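Glyco_hydro_cc domain-containing protein (Blastomyces gilchristii, PDB 6UB0) probably cleaves beta-1,3-glucan as a curdlan-specific exo-beta-1,3-glucanase of glycoside hydrolase family 128, and binds laminaribiose at its -2 and -1 subsites. Local coordinates at residues P44-P49 / K95-Y100; T16-G21 / D212-G217. One frame throughout, in Å; residues are numbered along the deposited sequence.

Near its N terminus the chain forms strand 5-8, the first strand of a TIM-barrel catalytic core, and interaction 2 begins soon after it, in the loop 16-21 that leads to strand 23-27. Interaction 1 follows: the loop 44-49 after strand 41-42 meets 95-100, where helix 86-96 runs out into a turn, closing a loop of 45 intervening residues. The chain then runs on through the rest of the barrel before 212-217 returns to 16-21, so interaction 1 is nested inside the much longer loop closed by interaction 2. Their centres lie about 29 Å apart and they do not touch. One ties a glycan-lining loop to the helical layer, the other joins an early loop to a late part of the chain.

Interaction 1 (P44-P49 / K95-Y100); sequences PMLWGP and KYMNPY. With BGC (beta-D-glucopyranose), chain B.
A small, buried apolar contact joins Leu46, in the loop after barrel strand 41-42, to Tyr96 and Met97, where the chain leaves helix 86-96 in the outer layer. Leu46 points toward this helix end with CG anti to the backbone N (chi1 -177°), and CD2 is the methyl that makes the touch, 3.6 Å from Tyr96 CB. The two side chains run roughly perpendicular, and the closest approach is at CB, the root of the tyrosine. Met97 runs alongside Leu46 in the reverse direction; its chain bends at chi2 and chi3 and brings SD to 4.0 Å from Leu46 CD2, with Leu46 CB equally near. Trp55 of helix 52-64 packs on both Leu46 and Met97, and Tyr52 stacks on the Tyr96 ring.

Trp47, next to Leu46 in the chain, turns to the bound sugar. Its NE1 donates a hydrogen bond to O2 of the beta-D-glucopyranose, 3.0 Å long with an angle of 157° at the hydrogen; O2 lies at the indole edge, in the ring plane. Gln81 OE1 and Asn10 ND2 are also hydrogen-bonded to this glucose. Such a loop beyond a strand's C-terminal end, packed outward on helices while lining the sugar site, is characteristic of TIM-barrel glycoside hydrolases.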
loop_
_atom_site.group_PDB
_atom_site.type_symbol
_atom_site.label_atom_id
_atom_site.label_comp_id
_atom_site.label_asym_id
_atom_site.label_seq_id
_atom_site.Cartn_x
_atom_site.Cartn_y
_atom_site.Cartn_z
ATOM N N PRO A 44 -9.423 3.272 -3.345
ATOM C CA PRO A 44 -9.855 2.005 -3.931
ATOM C C PRO A 44 -8.676 1.185 -4.456
ATOM O O PRO A 44 -7.679 1.786 -4.874
ATOM C CB PRO A 44 -10.790 2.450 -5.071
ATOM C CG PRO A 44 -11.202 3.833 -4.671
ATOM C CD PRO A 44 -9.988 4.437 -4.002
ATOM N N MET A 45 -8.804 -0.146 -4.349
ATOM C CA MET A 45 -7.836 -1.107 -4.936
ATOM C C MET A 45 -8.500 -2.023 -5.965
ATOM O O MET A 45 -9.515 -2.645 -5.678
ATOM C CB MET A 45 -7.127 -1.906 -3.850
ATOM C CG MET A 45 -6.337 -3.075 -4.448
ATOM S SD MET A 45 -5.466 -4.058 -3.227
ATOM C CE MET A 45 -3.949 -3.138 -3.023
ATOM N N LEU A 46 -7.871 -2.098 -7.134
ATOM C CA LEU A 46 -8.015 -3.224 -8.094
ATOM C C LEU A 46 -7.081 -4.359 -7.664
ATOM O O LEU A 46 -5.930 -4.283 -7.933
ATOM C CB LEU A 46 -7.686 -2.732 -9.503
ATOM C CG LEU A 46 -7.881 -3.787 -10.590
ATOM C CD1 LEU A 46 -9.200 -4.490 -10.365
ATOM C CD2 LEU A 46 -7.811 -3.166 -12.003
ATOM N N TRP A 47 -7.602 -5.329 -6.936
ATOM C CA TRP A 47 -6.813 -6.358 -6.207
ATOM C C TRP A 47 -6.130 -7.302 -7.194
ATOM O O TRP A 47 -5.020 -7.759 -6.911
ATOM C CB TRP A 47 -7.762 -7.104 -5.279
ATOM C CG TRP A 47 -7.085 -8.103 -4.405
ATOM C CD1 TRP A 47 -6.595 -7.901 -3.149
ATOM C CD2 TRP A 47 -6.758 -9.456 -4.760
ATOM N NE1 TRP A 47 -6.072 -9.060 -2.657
ATOM C CE2 TRP A 47 -6.116 -10.017 -3.644
ATOM C CE3 TRP A 47 -6.972 -10.256 -5.897
ATOM C CZ2 TRP A 47 -5.697 -11.355 -3.637
ATOM C CZ3 TRP A 47 -6.541 -11.568 -5.891
ATOM C CH2 TRP A 47 -5.908 -12.101 -4.775
ATOM N N GLY A 48 -6.870 -7.644 -8.235
ATOM C CA GLY A 48 -6.516 -8.660 -9.240
ATOM C C GLY A 48 -7.688 -8.917 -10.183
ATOM O O GLY A 48 -8.776 -8.334 -10.069
ATOM N N PRO A 49 -7.519 -9.914 -11.082
ATOM C CA PRO A 49 -8.547 -10.255 -12.061
ATOM C C PRO A 49 -9.981 -10.416 -11.542
ATOM O O PRO A 49 -10.920 -10.119 -12.290
ATOM C CB PRO A 49 -8.094 -11.632 -12.555
ATOM C CG PRO A 49 -6.610 -11.679 -12.296
ATOM C CD PRO A 49 -6.369 -10.816 -11.073
ATOM N N LYS A 95 -4.914 -1.539 -19.528
ATOM C CA LYS A 95 -6.365 -1.676 -19.804
ATOM C C LYS A 95 -7.221 -1.001 -18.723
ATOM O O LYS A 95 -8.136 -0.263 -19.108
ATOM C CB LYS A 95 -6.796 -3.133 -19.963
ATOM C CG LYS A 95 -8.271 -3.338 -20.299
ATOM C CD LYS A 95 -8.558 -4.736 -20.882
ATOM C CE LYS A 95 -9.924 -5.284 -20.502
ATOM N NZ LYS A 95 -11.012 -4.849 -21.425
ATOM N N TYR A 96 -6.994 -1.301 -17.445
ATOM C CA TYR A 96 -7.986 -1.103 -16.356
ATOM C C TYR A 96 -7.605 0.099 -15.475
ATOM O O TYR A 96 -8.512 0.707 -14.895
ATOM C CB TYR A 96 -8.143 -2.383 -15.521
ATOM C CG TYR A 96 -9.001 -3.456 -16.149
ATOM C CD1 TYR A 96 -10.373 -3.298 -16.236
ATOM C CD2 TYR A 96 -8.458 -4.660 -16.586
ATOM C CE1 TYR A 96 -11.186 -4.278 -16.786
ATOM C CE2 TYR A 96 -9.256 -5.664 -17.125
ATOM C CZ TYR A 96 -10.631 -5.466 -17.233
ATOM O OH TYR A 96 -11.460 -6.418 -17.796
ATOM N N MET A 97 -6.322 0.462 -15.402
ATOM C CA MET A 97 -5.844 1.620 -14.606
ATOM C C MET A 97 -5.593 2.889 -15.473
ATOM O O MET A 97 -6.094 3.977 -15.079
ATOM C CB MET A 97 -4.583 1.205 -13.853
ATOM C CG MET A 97 -4.812 -0.055 -12.990
ATOM S SD MET A 97 -5.760 0.205 -11.461
ATOM C CE MET A 97 -4.781 1.463 -10.639
ATOM N N ASN A 98 -4.747 2.816 -16.521
ATOM C CA ASN A 98 -4.327 3.989 -17.354
ATOM C C ASN A 98 -5.488 4.929 -17.684
ATOM O O ASN A 98 -5.263 6.113 -17.859
ATOM C CB ASN A 98 -3.727 3.585 -18.706
ATOM C CG ASN A 98 -2.226 3.406 -18.657
ATOM O OD1 ASN A 98 -1.673 3.154 -17.597
ATOM N ND2 ASN A 98 -1.553 3.513 -19.792
ATOM N N PRO A 99 -6.696 4.404 -17.985
ATOM C CA PRO A 99 -7.883 5.216 -18.258
ATOM C C PRO A 99 -8.282 6.285 -17.237
ATOM O O PRO A 99 -8.914 7.187 -17.626
ATOM C CB PRO A 99 -9.050 4.213 -18.264
ATOM C CG PRO A 99 -8.415 2.823 -18.126
ATOM C CD PRO A 99 -6.932 3.002 -18.368
ATOM N N TYR A 100 -7.961 6.089 -15.962
ATOM C CA TYR A 100 -8.278 7.027 -14.855
ATOM C C TYR A 100 -7.105 7.959 -14.564
ATOM O O TYR A 100 -7.138 8.642 -13.558
ATOM C CB TYR A 100 -8.684 6.222 -13.622
ATOM C CG TYR A 100 -9.842 5.329 -13.940
ATOM C CD1 TYR A 100 -11.116 5.843 -13.968
ATOM C CD2 TYR A 100 -9.645 4.004 -14.320
ATOM C CE1 TYR A 100 -12.196 5.055 -14.292
ATOM C CE2 TYR A 100 -10.713 3.218 -14.709
ATOM C CZ TYR A 100 -11.985 3.758 -14.700
ATOM O OH TYR A 100 -13.070 3.019 -15.038
HETATM C C2 BGC B . -5.511 -10.209 1.382
HETATM C C3 BGC B . -6.667 -9.266 1.537
HETATM C C4 BGC B . -6.893 -9.111 3.025
HETATM C C5 BGC B . -5.592 -8.652 3.718
HETATM C C6 BGC B . -5.541 -8.521 5.247
HETATM C C1 BGC B . -4.284 -9.773 2.135
HETATM O O2 BGC B . -5.223 -10.207 -0.021
HETATM O O3 BGC B . -7.847 -9.657 0.770
HETATM O O4 BGC B . -7.983 -8.192 3.094
HETATM O O5 BGC B . -4.518 -9.581 3.536
HETATM O O6 BGC B . -6.078 -9.755 5.799
#

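Interaction 2 (T16-G21 / D212-G217); sequences TAFEGG and DNLVKG
Ala17 and Phe18, in the loop between strands 5-8 and 23-27, pack against Leu214 and Val215, where a weakly bonded helical turn at about 212-214 passes into the short strand 215-216. All the contacts between the two segments are apolar. One methyl of valine serves both partners: Val215 CG2 lies 3.6 Å from Phe18 CE2 and 4.0 Å from Ala17 CB. With CG1 anti to the backbone N (chi1 173°), CG2 is anti to the carbonyl carbon and beside N, the position from which it meets both partners. Phe18 and Val215 run antiparallel alongside each other, and the methyl meets the ring obliquely.

Leucine meets the same ring differently. Leu214 CB stands in the plane of the phenyl group at its edge, 3.9 Å from Phe18 CZ, and its side chain is set nearly perpendicular to that of Phe18. Leu220 of strand 219-220 touches Ala17, Phe18 and Val215 alike, extending the apolar cluster.

Hydrogen bonds shape the surroundings. Glu19 N bonds to Thr16 O within the 3-10 turn, and Gly21 N bonds to Phe18 O at 3.0 Å, closing a type II beta turn with Gly20 at positive phi. Beyond the two segments, Asp212 takes the backbone N-H groups of Asn10 and Asn11 on its two carboxylate oxygens. In a TIM barrel the first and last units lie side by side, and this contact joins an early loop to the closing end of that ring.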
loop_
_atom_site.group_PDB
_atom_site.type_symbol
_atom_site.label_atom_id
_atom_site.label_comp_id
_atom_site.label_asym_id
_atom_site.label_seq_id
_atom_site.Cartn_x
_atom_site.Cartn_y
_atom_site.Cartn_z
ATOM N N THR A 16 -12.382 3.894 14.174
ATOM C CA THR A 16 -12.701 4.821 15.299
ATOM C C THR A 16 -11.593 4.784 16.368
ATOM O O THR A 16 -11.250 5.850 16.888
ATOM C CB THR A 16 -14.112 4.571 15.833
ATOM O OG1 THR A 16 -14.959 5.237 14.890
ATOM C CG2 THR A 16 -14.323 5.122 17.226
ATOM N N ALA A 17 -10.992 3.632 16.651
ATOM C CA ALA A 17 -9.960 3.504 17.702
ATOM C C ALA A 17 -8.776 4.417 17.377
ATOM O O ALA A 17 -8.052 4.753 18.295
ATOM C CB ALA A 17 -9.540 2.072 17.878
ATOM N N PHE A 18 -8.630 4.850 16.130
ATOM C CA PHE A 18 -7.489 5.673 15.649
ATOM C C PHE A 18 -7.908 7.134 15.454
ATOM O O PHE A 18 -7.050 7.913 15.013
ATOM C CB PHE A 18 -6.938 5.072 14.351
ATOM C CG PHE A 18 -6.270 3.751 14.602
ATOM C CD1 PHE A 18 -4.961 3.724 15.064
ATOM C CD2 PHE A 18 -6.943 2.546 14.421
ATOM C CE1 PHE A 18 -4.329 2.519 15.334
ATOM C CE2 PHE A 18 -6.313 1.340 14.705
ATOM C CZ PHE A 18 -5.006 1.326 15.163
ATOM N N GLU A 19 -9.140 7.503 15.814
ATOM C CA GLU A 19 -9.653 8.899 15.683
ATOM C C GLU A 19 -8.683 9.907 16.282
ATOM O O GLU A 19 -8.214 9.668 17.396
ATOM C CB GLU A 19 -10.964 9.104 16.424
ATOM C CG GLU A 19 -12.109 9.483 15.530
ATOM C CD GLU A 19 -13.374 9.692 16.341
ATOM O OE1 GLU A 19 -14.430 9.214 15.923
ATOM O OE2 GLU A 19 -13.262 10.281 17.437
ATOM N N GLY A 20 -8.427 11.001 15.546
ATOM C CA GLY A 20 -7.548 12.108 15.953
ATOM C C GLY A 20 -6.073 11.788 15.894
ATOM O O GLY A 20 -5.294 12.684 16.275
ATOM N N GLY A 21 -5.649 10.582 15.465
ATOM C CA GLY A 21 -4.240 10.297 15.145
ATOM C C GLY A 21 -3.833 10.974 13.827
ATOM O O GLY A 21 -4.670 11.557 13.150
ATOM N N ASP A 212 -6.782 -4.197 11.888
ATOM C CA ASP A 212 -7.586 -5.253 12.551
ATOM C C ASP A 212 -6.697 -6.043 13.501
ATOM O O ASP A 212 -7.270 -6.721 14.351
ATOM C CB ASP A 212 -8.299 -6.186 11.575
ATOM C CG ASP A 212 -9.234 -5.428 10.659
ATOM O OD1 ASP A 212 -8.788 -4.399 10.129
ATOM O OD2 ASP A 212 -10.418 -5.858 10.496
ATOM N N ASN A 213 -5.371 -6.034 13.332
ATOM C CA ASN A 213 -4.487 -6.768 14.271
ATOM C C ASN A 213 -4.036 -5.804 15.371
ATOM O O ASN A 213 -3.472 -6.292 16.331
ATOM C CB ASN A 213 -3.249 -7.385 13.605
ATOM C CG ASN A 213 -3.546 -8.588 12.731
ATOM O OD1 ASN A 213 -4.654 -9.101 12.666
ATOM N ND2 ASN A 213 -2.539 -9.085 12.055
ATOM N N LEU A 214 -4.192 -4.485 15.179
ATOM C CA LEU A 214 -3.688 -3.425 16.102
ATOM C C LEU A 214 -4.747 -3.067 17.143
ATOM O O LEU A 214 -4.427 -2.293 18.038
ATOM C CB LEU A 214 -3.321 -2.188 15.285
ATOM C CG LEU A 214 -2.059 -2.308 14.429
ATOM C CD1 LEU A 214 -1.881 -1.043 13.579
ATOM C CD2 LEU A 214 -0.838 -2.542 15.308
ATOM N N VAL A 215 -5.971 -3.564 16.946
ATOM C CA VAL A 215 -7.161 -3.449 17.841
ATOM C C VAL A 215 -7.593 -4.867 18.236
ATOM O O VAL A 215 -7.533 -5.759 17.366
ATOM C CB VAL A 215 -8.250 -2.696 17.064
ATOM C CG1 VAL A 215 -9.589 -2.646 17.784
ATOM C CG2 VAL A 215 -7.760 -1.305 16.702
ATOM N N LYS A 216 -8.023 -5.093 19.474
ATOM C CA LYS A 216 -8.532 -6.426 19.911
ATOM C C LYS A 216 -9.646 -6.247 20.952
ATOM O O LYS A 216 -9.398 -5.580 21.974
ATOM C CB LYS A 216 -7.357 -7.261 20.428
ATOM C CG LYS A 216 -7.719 -8.575 21.111
ATOM C CD LYS A 216 -8.060 -9.703 20.157
ATOM C CE LYS A 216 -8.820 -10.844 20.820
ATOM N NZ LYS A 216 -8.012 -11.561 21.842
ATOM N N GLY A 217 -10.827 -6.820 20.690
ATOM C CA GLY A 217 -12.030 -6.706 21.546
ATOM C C GLY A 217 -12.538 -5.276 21.601
ATOM O O GLY A 217 -12.952 -4.820 22.680
#